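Local coordinates for 6b protein (Agrobacterium vitis, PDB 3AQ2), which disturbs plant cell proliferation, probably through the host microRNA machinery, and has an ADP-ribosylation fold, at residues Gly119-Tyr124 and Ser190-Tyr195. Residues are numbered along the deposited sequence; the frame is centred on the assembly and turned at random.
Sequences GGFVNY and SDLIHY
Leu192 lays its branched end over one face of the Phe121 ring, a CH-pi contact on the surface of this ADP-ribosylation fold. Leu192 CD2 sits 3.8 Å from the Phe121 ring centroid, only 2° off the ring normal. Leu192 CD1 leans to the rim instead, 3.7 Å from CE2 of Phe121. Both methyls lie on the same face, CD2 over the centre and CD1 out toward the CE2 corner; Leu192 CG sits over the CD2-CE2 side of the Phe121 ring. Phe121 holds CG anti to its own backbone N (chi1 -167°), which turns a face of the ring toward Leu192.

Nearer the backbone, Phe121 CB is 3.4 Å from Asp191 O. The two CB atoms of Phe121 and Asp191 are 4.2 Å apart. The Asp191 carboxylate approaches Gly120, with Asp191 OD1 3.9 Å from Gly120 CA. Gly119 has a positive phi of 123°, a backbone shape that suits glycine.

Ser86 ties the two segments together. Its OG hydrogen-bonds both Asp191 OD1 and Phe121 N, and its backbone bonds to Asp191 and Val122. Pro85 of strand 83-85 and Leu77 of helix 72-81 touch both Phe121 and Leu192. The contact therefore joins the loop after helix 105-115 to the start of strand 192-194, which pairs antiparallel with strand 83-85. At that start, Leu192 N makes a weak 3.5 Å hydrogen bond to Ser190 OG.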
loop_
_atom_site.group_PDB
_atom_site.type_symbol
_atom_site.label_atom_id
_atom_site.label_comp_id
_atom_site.label_asym_id
_atom_site.label_seq_id
_atom_site.Cartn_x
_atom_site.Cartn_y
_atom_site.Cartn_z
ATOM N N GLY A 119 -12.277 -4.948 11.652
ATOM C CA GLY A 119 -11.964 -6.373 11.731
ATOM C C GLY A 119 -10.602 -6.739 11.172
ATOM O O GLY A 119 -10.098 -7.833 11.432
ATOM N N GLY A 120 -10.007 -5.840 10.392
ATOM C CA GLY A 120 -8.692 -6.105 9.816
ATOM C C GLY A 120 -7.578 -5.795 10.802
ATOM O O GLY A 120 -7.838 -5.404 11.944
ATOM N N PHE A 121 -6.337 -5.973 10.352
ATOM C CA PHE A 121 -5.147 -5.722 11.177
ATOM C C PHE A 121 -5.061 -4.263 11.599
ATOM O O PHE A 121 -4.816 -3.954 12.771
ATOM C CB PHE A 121 -3.882 -6.102 10.409
ATOM C CG PHE A 121 -2.641 -6.163 11.268
ATOM C CD1 PHE A 121 -1.813 -5.056 11.400
ATOM C CD2 PHE A 121 -2.306 -7.330 11.942
ATOM C CE1 PHE A 121 -0.659 -5.109 12.196
ATOM C CE2 PHE A 121 -1.157 -7.394 12.741
ATOM C CZ PHE A 121 -0.334 -6.287 12.866
ATOM N N VAL A 122 -5.242 -3.387 10.617
ATOM C CA VAL A 122 -5.336 -1.956 10.828
ATOM C C VAL A 122 -6.827 -1.619 10.853
ATOM O O VAL A 122 -7.596 -2.086 10.009
ATOM C CB VAL A 122 -4.639 -1.206 9.673
ATOM C CG1 VAL A 122 -5.044 0.270 9.639
ATOM C CG2 VAL A 122 -3.133 -1.334 9.817
ATOM N N ASN A 123 -7.228 -0.799 11.817
ATOM C CA ASN A 123 -8.624 -0.415 11.937
ATOM C C ASN A 123 -8.694 1.091 12.143
ATOM O O ASN A 123 -8.408 1.596 13.242
ATOM C CB ASN A 123 -9.264 -1.178 13.107
ATOM C CG ASN A 123 -10.724 -0.824 13.319
ATOM O OD1 ASN A 123 -11.249 0.127 12.732
ATOM N ND2 ASN A 123 -11.392 -1.594 14.184
ATOM N N TYR A 124 -9.079 1.805 11.085
ATOM C CA TYR A 124 -9.040 3.277 11.098
ATOM C C TYR A 124 -10.076 3.903 12.015
ATOM O O TYR A 124 -10.012 5.101 12.298
ATOM C CB TYR A 124 -9.213 3.829 9.683
ATOM C CG TYR A 124 -8.139 3.365 8.723
ATOM C CD1 TYR A 124 -8.469 2.652 7.568
ATOM C CD2 TYR A 124 -6.789 3.642 8.965
ATOM C CE1 TYR A 124 -7.475 2.221 6.673
ATOM C CE2 TYR A 124 -5.798 3.212 8.069
ATOM C CZ TYR A 124 -6.151 2.507 6.924
ATOM O OH TYR A 124 -5.164 2.096 6.031
ATOM N N SER A 190 -4.815 -13.358 4.342
ATOM C CA SER A 190 -4.417 -13.229 5.741
ATOM C C SER A 190 -4.503 -11.762 6.141
ATOM O O SER A 190 -4.544 -10.867 5.287
ATOM C CB SER A 190 -2.977 -13.708 5.937
ATOM O OG SER A 190 -2.655 -13.775 7.320
ATOM N N ASP A 191 -4.510 -11.500 7.443
ATOM C CA ASP A 191 -4.483 -10.102 7.891
ATOM C C ASP A 191 -3.080 -9.494 7.847
ATOM O O ASP A 191 -2.913 -8.280 7.990
ATOM C CB ASP A 191 -5.128 -9.966 9.261
ATOM C CG ASP A 191 -6.618 -10.238 9.210
ATOM O OD1 ASP A 191 -7.334 -9.534 8.459
ATOM O OD2 ASP A 191 -7.070 -11.164 9.912
ATOM N N LEU A 192 -2.078 -10.349 7.635
ATOM C CA LEU A 192 -0.729 -9.900 7.276
ATOM C C LEU A 192 -0.194 -10.832 6.200
ATOM O O LEU A 192 -0.038 -12.042 6.432
ATOM C CB LEU A 192 0.231 -9.936 8.474
ATOM C CG LEU A 192 0.194 -8.876 9.570
ATOM C CD1 LEU A 192 1.208 -9.260 10.632
ATOM C CD2 LEU A 192 0.491 -7.481 9.036
ATOM N N ILE A 193 0.085 -10.274 5.030
ATOM C CA ILE A 193 0.606 -11.052 3.909
ATOM C C ILE A 193 2.032 -10.643 3.556
ATOM O O ILE A 193 2.443 -9.510 3.803
ATOM C CB ILE A 193 -0.315 -10.939 2.656
ATOM C CG1 ILE A 193 -0.417 -9.495 2.143
ATOM C CG2 ILE A 193 -1.712 -11.501 2.977
ATOM C CD1 ILE A 193 -1.091 -9.372 0.773
ATOM N N HIS A 194 2.796 -11.573 3.000
ATOM C CA HIS A 194 4.083 -11.240 2.411
ATOM C C HIS A 194 3.854 -10.411 1.140
ATOM O O HIS A 194 3.168 -10.860 0.214
ATOM C CB HIS A 194 4.834 -12.533 2.099
ATOM C CG HIS A 194 6.062 -12.349 1.273
ATOM N ND1 HIS A 194 6.973 -11.334 1.486
ATOM C CD2 HIS A 194 6.567 -13.102 0.266
ATOM C CE1 HIS A 194 7.964 -11.448 0.619
ATOM N NE2 HIS A 194 7.737 -12.507 -0.138
ATOM N N TYR A 195 4.419 -9.204 1.098
ATOM C CA TYR A 195 4.155 -8.282 -0.012
ATOM C C TYR A 195 5.263 -7.231 -0.107
ATOM O O TYR A 195 5.678 -6.693 0.919
ATOM C CB TYR A 195 2.802 -7.590 0.210
ATOM C CG TYR A 195 2.247 -6.895 -1.013
ATOM C CD1 TYR A 195 1.316 -7.540 -1.835
ATOM C CD2 TYR A 195 2.651 -5.596 -1.346
ATOM C CE1 TYR A 195 0.802 -6.910 -2.969
ATOM C CE2 TYR A 195 2.149 -4.954 -2.479
ATOM C CZ TYR A 195 1.221 -5.621 -3.280
ATOM O OH TYR A 195 0.720 -4.990 -4.396
#